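Local coordinates for hypothetical protein (Streptococcus pneumoniae, PDB 2HIY) that is of unknown function, a conserved bacterial protein of the DUF1697 family that contains two four-stranded antiparallel sheets, at residues T32-E37 with E61-F66; Y7-R12 with Q75-L80; V22-L27 with V39-N44. All blocks are in the same frame, centred on the assembly; numbering follows the deposited sequence.

Contact 1 (T32-E37 with E61-F66); sequences TNLGLE and EKLETF
Leu34 and Lys62 carry this contact between the C-terminal end of helix 24-34 and the side of helix 56-70. The polar part is one bond: Lys62 NZ donates a hydrogen bond to Leu34 O at 2.8 Å, with a C=O···N angle of 161°, so the amine meets the carbonyl almost head-on. The lysine's aliphatic chain runs past Leu34 in the opposite direction and bends at chi3 (66°), which brings NZ round to the carbonyl while CE rests 3.9 Å from Leu34 CG.

The apolar part lies deeper. Leu34 has its CG swung away from its own N (chi1 -172°), and CD2 reaches Phe66 CB at 4.0 Å and Leu63 CD2 at 4.3 Å. Leu36 CD1 adds a second touch on Leu63 CD2. The ring of Phe66 continues under helix 24-34 to Leu27 and Leu31.

Gly35 ends the helix in a Schellman motif with positive phi, where a CB would press on the carbonyl O of Leu34 and crowd Lys62 NZ. Apolar Leu36, Leu63 and Phe66 suit the interior; Leu34 bridges edge and interior. Long, flexible Lys62 satisfies a C-terminal carbonyl, and its charge probably also suits the negative end of the helix.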
loop_
_atom_site.group_PDB
_atom_site.type_symbol
_atom_site.label_atom_id
_atom_site.label_comp_id
_atom_site.label_asym_id
_atom_site.label_seq_id
_atom_site.Cartn_x
_atom_site.Cartn_y
_atom_site.Cartn_z
ATOM N N THR D 32 -25.731 24.483 3.649
ATOM C CA THR D 32 -26.220 25.856 3.780
ATOM C C THR D 32 -27.515 25.978 2.975
ATOM O O THR D 32 -28.515 26.540 3.460
ATOM C CB THR D 32 -25.146 26.879 3.320
ATOM O OG1 THR D 32 -23.976 26.728 4.125
ATOM C CG2 THR D 32 -25.630 28.317 3.491
ATOM N N ASN D 33 -27.520 25.441 1.757
ATOM C CA ASN D 33 -28.750 25.450 0.954
ATOM C C ASN D 33 -29.873 24.656 1.612
ATOM O O ASN D 33 -31.054 25.011 1.458
ATOM C CB ASN D 33 -28.451 24.874 -0.426
ATOM C CG ASN D 33 -27.624 25.819 -1.278
ATOM O OD1 ASN D 33 -27.490 27.007 -0.964
ATOM N ND2 ASN D 33 -27.068 25.289 -2.379
ATOM N N LEU D 34 -29.520 23.583 2.314
ATOM C CA LEU D 34 -30.476 22.756 3.061
ATOM C C LEU D 34 -31.112 23.540 4.209
ATOM O O LEU D 34 -32.164 23.131 4.734
ATOM C CB LEU D 34 -29.794 21.480 3.567
ATOM C CG LEU D 34 -30.632 20.365 4.210
ATOM C CD1 LEU D 34 -31.624 19.742 3.214
ATOM C CD2 LEU D 34 -29.728 19.312 4.798
ATOM N N GLY D 35 -30.493 24.642 4.620
ATOM C CA GLY D 35 -31.034 25.483 5.684
ATOM C C GLY D 35 -30.248 25.482 6.997
ATOM O O GLY D 35 -30.692 26.072 7.994
ATOM N N LEU D 36 -29.089 24.837 7.008
ATOM C CA LEU D 36 -28.253 24.835 8.215
ATOM C C LEU D 36 -27.395 26.070 8.163
ATOM O O LEU D 36 -27.054 26.560 7.076
ATOM C CB LEU D 36 -27.402 23.583 8.247
ATOM C CG LEU D 36 -28.180 22.269 8.089
ATOM C CD1 LEU D 36 -27.287 21.069 8.331
ATOM C CD2 LEU D 36 -29.413 22.233 8.994
ATOM N N GLU D 37 -27.028 26.595 9.329
ATOM C CA GLU D 37 -26.339 27.879 9.378
ATOM C C GLU D 37 -24.923 27.802 9.881
ATOM O O GLU D 37 -24.571 26.908 10.648
ATOM C CB GLU D 37 -27.125 28.858 10.253
ATOM C CG GLU D 37 -28.543 29.052 9.789
ATOM C CD GLU D 37 -29.342 29.980 10.678
ATOM O OE1 GLU D 37 -28.782 30.994 11.130
ATOM O OE2 GLU D 37 -30.533 29.688 10.925
ATOM N N GLU D 61 -34.091 13.848 10.205
ATOM C CA GLU D 61 -34.831 13.435 9.013
ATOM C C GLU D 61 -34.289 14.151 7.767
ATOM O O GLU D 61 -34.099 13.545 6.723
ATOM C CB GLU D 61 -36.329 13.698 9.197
ATOM C CG GLU D 61 -37.242 13.245 8.066
ATOM C CD GLU D 61 -38.676 13.725 8.294
ATOM O OE1 GLU D 61 -39.056 13.997 9.464
ATOM O OE2 GLU D 61 -39.422 13.840 7.298
ATOM N N LYS D 62 -34.015 15.447 7.901
ATOM C CA LYS D 62 -33.524 16.199 6.764
ATOM C C LYS D 62 -32.160 15.698 6.329
ATOM O O LYS D 62 -31.869 15.609 5.133
ATOM C CB LYS D 62 -33.415 17.688 7.090
ATOM C CG LYS D 62 -34.744 18.411 7.008
ATOM C CD LYS D 62 -34.607 19.864 7.457
ATOM C CE LYS D 62 -33.727 20.661 6.492
ATOM N NZ LYS D 62 -33.912 22.137 6.610
ATOM N N LEU D 63 -31.303 15.388 7.305
ATOM C CA LEU D 63 -29.962 14.900 6.966
ATOM C C LEU D 63 -30.003 13.513 6.356
ATOM O O LEU D 63 -29.283 13.219 5.419
ATOM C CB LEU D 63 -29.025 14.952 8.171
ATOM C CG LEU D 63 -28.587 16.361 8.554
ATOM C CD1 LEU D 63 -28.025 16.371 9.968
ATOM C CD2 LEU D 63 -27.573 16.897 7.572
ATOM N N GLU D 64 -30.848 12.637 6.897
ATOM C CA GLU D 64 -31.016 11.311 6.298
ATOM C C GLU D 64 -31.469 11.418 4.849
ATOM O O GLU D 64 -30.921 10.746 3.965
ATOM C CB GLU D 64 -32.010 10.481 7.106
ATOM C CG GLU D 64 -31.412 9.980 8.392
ATOM C CD GLU D 64 -32.416 9.356 9.345
ATOM O OE1 GLU D 64 -33.640 9.544 9.157
ATOM O OE2 GLU D 64 -31.948 8.692 10.310
ATOM N N THR D 65 -32.456 12.259 4.583
ATOM C CA THR D 65 -32.930 12.449 3.218
ATOM C C THR D 65 -31.838 13.065 2.345
ATOM O O THR D 65 -31.626 12.661 1.198
ATOM C CB THR D 65 -34.197 13.315 3.217
ATOM O OG1 THR D 65 -35.205 12.617 3.967
ATOM C CG2 THR D 65 -34.693 13.603 1.786
ATOM N N PHE D 66 -31.118 14.032 2.900
ATOM C CA PHE D 66 -30.027 14.670 2.158
ATOM C C PHE D 66 -28.941 13.679 1.733
ATOM O O PHE D 66 -28.539 13.626 0.564
ATOM C CB PHE D 66 -29.412 15.806 2.985
ATOM C CG PHE D 66 -28.183 16.373 2.377
ATOM C CD1 PHE D 66 -28.289 17.286 1.338
ATOM C CD2 PHE D 66 -26.933 15.986 2.813
ATOM C CE1 PHE D 66 -27.135 17.801 0.730
ATOM C CE2 PHE D 66 -25.792 16.516 2.218
ATOM C CZ PHE D 66 -25.900 17.423 1.177
#

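Contact 2 (Y7-R12 with Q75-L80); sequences YALLVR and QSFSLL
Ala8 and Leu80 open a run of antiparallel pairing in which strand 5-10, an inner strand, meets strand 78-81 at the border of a ferredoxin-like βαββαβ sheet. The tight part is the ladder. Ala8 with Leu80 and Leu10 with Ser78 are hydrogen-bonded pairs, Leu9 with Leu79 the non-hydrogen-bonded pair between them. Ala8 N donates a nearly straight bond (167°) to Leu80 O at 2.8 Å, and Leu80 N returns one to Ala8 O at 3.0 Å; Leu10 and Ser78 exchange a like pair.

On one face, Leu9 holds CG opposite its backbone N (chi1 173°), which helps turn CD1 to the Phe77 ring, 3.6 Å from Phe77 CD1. Leu79 CD1 lies 3.9 Å from Tyr7 CB; helix 56-70 covers this apolar layer through Leu59 and Leu63. The other face carries Ala8, Leu10, Ser78 and Leu80, with helix 171-182 over it. Small Ala8 makes room there for the Leu80 side chain, whose CG is 4.2 Å from Ala8 CB. Ser78 OG is hydrogen-bonded to Tyr108 O and Thr167 OG1, which suits a hydroxyl in a buried place.

Beyond Val11, whose CG1 still meets Phe77 CB at 3.8 Å, the pairing opens and water replaces direct bonds. Ser76 OG, held by Arg164 O, also receives a hydrogen from a water that in turn takes a weak bond from Arg12 N. A second water bridges the two backbones, donating to Arg12 O and Ser76 O, each at 2.9 Å.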
loop_
_atom_site.group_PDB
_atom_site.type_symbol
_atom_site.label_atom_id
_atom_site.label_comp_id
_atom_site.label_asym_id
_atom_site.label_seq_id
_atom_site.Cartn_x
_atom_site.Cartn_y
_atom_site.Cartn_z
ATOM N N TYR D 7 -24.281 22.253 16.578
ATOM C CA TYR D 7 -24.209 20.799 16.398
ATOM C C TYR D 7 -22.920 20.371 15.740
ATOM O O TYR D 7 -22.350 21.123 14.935
ATOM C CB TYR D 7 -25.341 20.302 15.487
ATOM C CG TYR D 7 -26.702 20.379 16.124
ATOM C CD1 TYR D 7 -27.544 21.477 15.905
ATOM C CD2 TYR D 7 -27.156 19.357 16.965
ATOM C CE1 TYR D 7 -28.772 21.562 16.501
ATOM C CE2 TYR D 7 -28.411 19.415 17.564
ATOM C CZ TYR D 7 -29.220 20.536 17.329
ATOM O OH TYR D 7 -30.477 20.654 17.897
ATOM N N ALA D 8 -22.466 19.164 16.085
ATOM C CA ALA D 8 -21.424 18.456 15.358
ATOM C C ALA D 8 -22.100 17.295 14.646
ATOM O O ALA D 8 -22.864 16.523 15.246
ATOM C CB ALA D 8 -20.332 17.914 16.318
ATOM N N LEU D 9 -21.796 17.189 13.366
ATOM C CA LEU D 9 -22.258 16.128 12.493
ATOM C C LEU D 9 -21.029 15.340 12.062
ATOM O O LEU D 9 -20.164 15.880 11.370
ATOM C CB LEU D 9 -22.914 16.785 11.274
ATOM C CG LEU D 9 -23.341 15.862 10.125
ATOM C CD1 LEU D 9 -24.343 14.791 10.574
ATOM C CD2 LEU D 9 -23.948 16.744 8.992
ATOM N N LEU D 10 -20.942 14.088 12.495
ATOM C CA LEU D 10 -19.758 13.256 12.247
ATOM C C LEU D 10 -20.157 12.083 11.393
ATOM O O LEU D 10 -21.165 11.432 11.667
ATOM C CB LEU D 10 -19.166 12.749 13.577
ATOM C CG LEU D 10 -19.001 13.810 14.665
ATOM C CD1 LEU D 10 -18.452 13.067 15.897
ATOM C CD2 LEU D 10 -18.096 14.951 14.245
ATOM N N VAL D 11 -19.380 11.811 10.359
ATOM C CA VAL D 11 -19.688 10.679 9.492
ATOM C C VAL D 11 -18.463 9.776 9.378
ATOM O O VAL D 11 -17.338 10.206 9.539
ATOM C CB VAL D 11 -20.209 11.127 8.111
ATOM C CG1 VAL D 11 -21.500 11.960 8.240
ATOM C CG2 VAL D 11 -19.169 11.920 7.378
ATOM N N ARG D 12 -18.709 8.498 9.134
ATOM C CA ARG D 12 -17.617 7.551 8.953
ATOM C C ARG D 12 -17.488 7.160 7.495
ATOM O O ARG D 12 -18.452 7.277 6.712
ATOM C CB ARG D 12 -17.899 6.283 9.773
ATOM C CG ARG D 12 -19.118 5.524 9.272
ATOM C CD ARG D 12 -19.036 3.986 9.285
ATOM N NE ARG D 12 -17.696 3.420 9.269
ATOM C CZ ARG D 12 -17.122 2.800 8.234
ATOM N NH1 ARG D 12 -15.897 2.312 8.382
ATOM N NH2 ARG D 12 -17.749 2.656 7.083
ATOM N N GLN D 75 -24.247 6.234 5.394
ATOM C CA GLN D 75 -25.386 5.435 5.823
ATOM C C GLN D 75 -25.612 5.425 7.329
ATOM O O GLN D 75 -26.523 4.750 7.824
ATOM C CB GLN D 75 -25.233 4.001 5.276
ATOM C CG GLN D 75 -25.443 3.970 3.760
ATOM C CD GLN D 75 -25.117 2.659 3.104
ATOM O OE1 GLN D 75 -25.033 1.622 3.759
ATOM N NE2 GLN D 75 -24.945 2.694 1.785
ATOM N N SER D 76 -24.774 6.171 8.043
ATOM C CA SER D 76 -24.974 6.451 9.456
ATOM C C SER D 76 -24.324 7.789 9.730
ATOM O O SER D 76 -23.439 8.237 8.978
ATOM C CB SER D 76 -24.286 5.374 10.327
ATOM O OG SER D 76 -22.849 5.483 10.291
ATOM N N PHE D 77 -24.758 8.461 10.790
ATOM C CA PHE D 77 -24.046 9.650 11.219
ATOM C C PHE D 77 -24.307 9.892 12.688
ATOM O O PHE D 77 -25.346 9.471 13.215
ATOM C CB PHE D 77 -24.423 10.887 10.366
ATOM C CG PHE D 77 -25.898 11.220 10.360
ATOM C CD1 PHE D 77 -26.480 12.054 11.316
ATOM C CD2 PHE D 77 -26.694 10.788 9.313
ATOM C CE1 PHE D 77 -27.846 12.377 11.268
ATOM C CE2 PHE D 77 -28.059 11.123 9.257
ATOM C CZ PHE D 77 -28.632 11.912 10.237
ATOM N N SER D 78 -23.373 10.599 13.325
ATOM C CA SER D 78 -23.548 11.070 14.681
ATOM C C SER D 78 -23.945 12.547 14.625
ATOM O O SER D 78 -23.409 13.302 13.808
ATOM C CB SER D 78 -22.241 10.961 15.450
ATOM O OG SER D 78 -21.716 9.641 15.355
ATOM N N LEU D 79 -24.912 12.919 15.438
ATOM C CA LEU D 79 -25.345 14.320 15.517
ATOM C C LEU D 79 -25.500 14.657 16.985
ATOM O O LEU D 79 -26.331 14.060 17.700
ATOM C CB LEU D 79 -26.672 14.495 14.778
ATOM C CG LEU D 79 -27.165 15.957 14.731
ATOM C CD1 LEU D 79 -26.249 16.874 13.954
ATOM C CD2 LEU D 79 -28.565 15.998 14.131
ATOM N N LEU D 80 -24.702 15.616 17.442
ATOM C CA LEU D 80 -24.722 15.960 18.858
ATOM C C LEU D 80 -24.555 17.448 19.042
ATOM O O LEU D 80 -23.925 18.108 18.219
ATOM C CB LEU D 80 -23.611 15.208 19.596
ATOM C CG LEU D 80 -22.213 15.386 19.039
ATOM C CD1 LEU D 80 -21.373 16.216 19.997
ATOM C CD2 LEU D 80 -21.605 14.010 18.920
HETATM O O HOH W 1 -21.030 7.746 10.995
HETATM O O HOH W 2 -21.321 7.223 7.356
#

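Contact 3 (V22-L27 with V39-N44); sequences VVMAEL and VESYIN
The Asn44 amide turns its oxygen toward Met24, a selenomethionine, with OD1 3.4 Å from CG and 3.6 Å from CE. CE and the water bound to OD1 lie on opposite sides of the amide. The second flat group, the Tyr42 ring, has Ile43 CG2 over one face, 3.7 Å above the plane and offset toward the rim; its side chain leaves the backbone away from 22-27 and packs on Thr173 and Lys176 of helix 171-182.

Met24 begins helix 24-34, just after the N-cap position Val23, and bends at chi2 (-56°) and again at chi3, which lays the selenium 3.9 Å from Ser41 CB. Met24 CB itself lies against Ser41 OG, whose hydrogen-bonding partner is Arg28 NH1, one helical turn on.

Two waters complete the join. One is bound by Val22 O and by Asn44 ND2; the other accepts from Met24 N and donates to Asn44 OD1 at 2.7 Å. Asparagine suits this place because it offers a donor and an acceptor together. The flexible, unbranched Met24 chain can bend to lie along both Ser41 and Asn44. The helix start is thus tied to 39-44 by van der Waals contact and water bridges, without direct hydrogen bonds.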
loop_
_atom_site.group_PDB
_atom_site.type_symbol
_atom_site.label_atom_id
_atom_site.label_comp_id
_atom_site.label_asym_id
_atom_site.label_seq_id
_atom_site.Cartn_x
_atom_site.Cartn_y
_atom_site.Cartn_z
ATOM N N VAL D 22 -16.161 13.192 -0.719
ATOM C CA VAL D 22 -16.948 14.343 -0.322
ATOM C C VAL D 22 -16.010 15.536 -0.316
ATOM O O VAL D 22 -14.990 15.506 0.389
ATOM C CB VAL D 22 -17.563 14.152 1.073
ATOM C CG1 VAL D 22 -18.406 15.387 1.459
ATOM C CG2 VAL D 22 -18.390 12.865 1.132
ATOM N N VAL D 23 -16.349 16.559 -1.093
ATOM C CA VAL D 23 -15.553 17.779 -1.119
ATOM C C VAL D 23 -16.143 18.716 -0.072
ATOM O O VAL D 23 -17.316 19.082 -0.157
ATOM C CB VAL D 23 -15.554 18.401 -2.519
ATOM C CG1 VAL D 23 -14.780 19.724 -2.535
ATOM C CG2 VAL D 23 -14.938 17.430 -3.529
HETATM N N MSE D 24 -15.327 19.116 0.896
HETATM C CA MSE D 24 -15.818 19.871 2.050
HETATM C C MSE D 24 -16.479 21.172 1.637
HETATM O O MSE D 24 -17.555 21.493 2.118
HETATM C CB MSE D 24 -14.709 20.138 3.082
HETATM C CG MSE D 24 -14.315 18.905 3.869
HETATM SE SE MSE D 24 -15.778 17.992 4.818
HETATM C CE MSE D 24 -15.707 16.337 3.804
ATOM N N ALA D 25 -15.877 21.930 0.731
ATOM C CA ALA D 25 -16.517 23.168 0.323
ATOM C C ALA D 25 -17.893 22.927 -0.308
ATOM O O ALA D 25 -18.812 23.755 -0.159
ATOM C CB ALA D 25 -15.619 23.951 -0.634
ATOM N N GLU D 26 -18.027 21.844 -1.072
ATOM C CA GLU D 26 -19.317 21.513 -1.683
ATOM C C GLU D 26 -20.331 21.137 -0.617
ATOM O O GLU D 26 -21.469 21.622 -0.637
ATOM C CB GLU D 26 -19.174 20.383 -2.704
ATOM C CG GLU D 26 -18.389 20.818 -3.924
ATOM C CD GLU D 26 -18.077 19.717 -4.911
ATOM O OE1 GLU D 26 -18.516 18.561 -4.734
ATOM O OE2 GLU D 26 -17.348 20.028 -5.883
ATOM N N LEU D 27 -19.938 20.264 0.303
ATOM C CA LEU D 27 -20.832 19.880 1.382
ATOM C C LEU D 27 -21.274 21.111 2.206
ATOM O O LEU D 27 -22.456 21.221 2.564
ATOM C CB LEU D 27 -20.149 18.844 2.289
ATOM C CG LEU D 27 -21.043 18.288 3.401
ATOM C CD1 LEU D 27 -22.288 17.609 2.834
ATOM C CD2 LEU D 27 -20.276 17.328 4.291
ATOM N N VAL D 39 -22.071 26.950 8.650
ATOM C CA VAL D 39 -21.543 25.602 8.441
ATOM C C VAL D 39 -20.026 25.639 8.302
ATOM O O VAL D 39 -19.487 26.365 7.466
ATOM C CB VAL D 39 -22.186 24.906 7.225
ATOM C CG1 VAL D 39 -21.713 23.457 7.145
ATOM C CG2 VAL D 39 -23.705 24.934 7.337
ATOM N N GLU D 40 -19.348 24.819 9.105
ATOM C CA GLU D 40 -17.893 24.730 9.110
ATOM C C GLU D 40 -17.486 23.263 9.076
ATOM O O GLU D 40 -18.283 22.383 9.415
ATOM C CB GLU D 40 -17.324 25.384 10.370
ATOM C CG GLU D 40 -17.687 26.858 10.482
ATOM C CD GLU D 40 -17.128 27.525 11.725
ATOM O OE1 GLU D 40 -16.213 26.951 12.360
ATOM O OE2 GLU D 40 -17.595 28.642 12.047
ATOM N N SER D 41 -16.264 23.001 8.626
ATOM C CA SER D 41 -15.732 21.630 8.613
ATOM C C SER D 41 -14.339 21.600 9.223
ATOM O O SER D 41 -13.597 22.607 9.187
ATOM C CB SER D 41 -15.729 21.041 7.189
ATOM O OG SER D 41 -14.957 21.810 6.291
ATOM N N TYR D 42 -13.993 20.458 9.797
ATOM C CA TYR D 42 -12.662 20.239 10.332
ATOM C C TYR D 42 -12.075 19.075 9.569
ATOM O O TYR D 42 -12.687 17.993 9.512
ATOM C CB TYR D 42 -12.719 19.930 11.828
ATOM C CG TYR D 42 -11.375 19.509 12.395
ATOM C CD1 TYR D 42 -10.286 20.384 12.388
ATOM C CD2 TYR D 42 -11.180 18.222 12.901
ATOM C CE1 TYR D 42 -9.035 19.982 12.910
ATOM C CE2 TYR D 42 -9.955 17.816 13.399
ATOM C CZ TYR D 42 -8.891 18.697 13.395
ATOM O OH TYR D 42 -7.670 18.291 13.902
ATOM N N ILE D 43 -10.914 19.315 8.965
ATOM C CA ILE D 43 -10.188 18.323 8.165
ATOM C C ILE D 43 -11.118 17.683 7.119
ATOM O O ILE D 43 -12.012 18.357 6.616
ATOM C CB ILE D 43 -9.298 17.316 9.030
ATOM C CG1 ILE D 43 -10.133 16.457 9.994
ATOM C CG2 ILE D 43 -8.154 18.097 9.730
ATOM C CD1 ILE D 43 -9.325 15.410 10.803
ATOM N N ASN D 44 -10.905 16.412 6.787
ATOM C CA ASN D 44 -11.569 15.829 5.618
ATOM C C ASN D 44 -12.269 14.507 5.924
ATOM O O ASN D 44 -12.871 13.899 5.020
ATOM C CB ASN D 44 -10.561 15.686 4.457
ATOM C CG ASN D 44 -11.228 15.726 3.083
ATOM O OD1 ASN D 44 -12.226 16.421 2.876
ATOM N ND2 ASN D 44 -10.663 14.982 2.126
HETATM O O HOH W 3 -12.270 15.036 -0.593
HETATM O O HOH W 4 -12.606 18.110 0.792
#

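All three contacts belong to one βαββαβ unit. Contact 2 pairs its first and last strands, and the chain between them supplies every segment of contacts 1 and 3. Those two share helix 24-34, contact 3 at its start and contact 1 at its end, and their segments alternate along the chain. The centres lie about 13 to 14 Å apart. Contact 1 touches contact 2 where Leu63 and Glu64 pack on Phe77, and touches contact 3 through Thr32 on Val39; the nearest atoms of contacts 2 and 3 are about 6 Å apart, but both reach the same sheet. Contact 1 joins the two helices, contact 3 ties helix 24-34 to outer strand 39-41, and contact 2 adds outer strand 78-81.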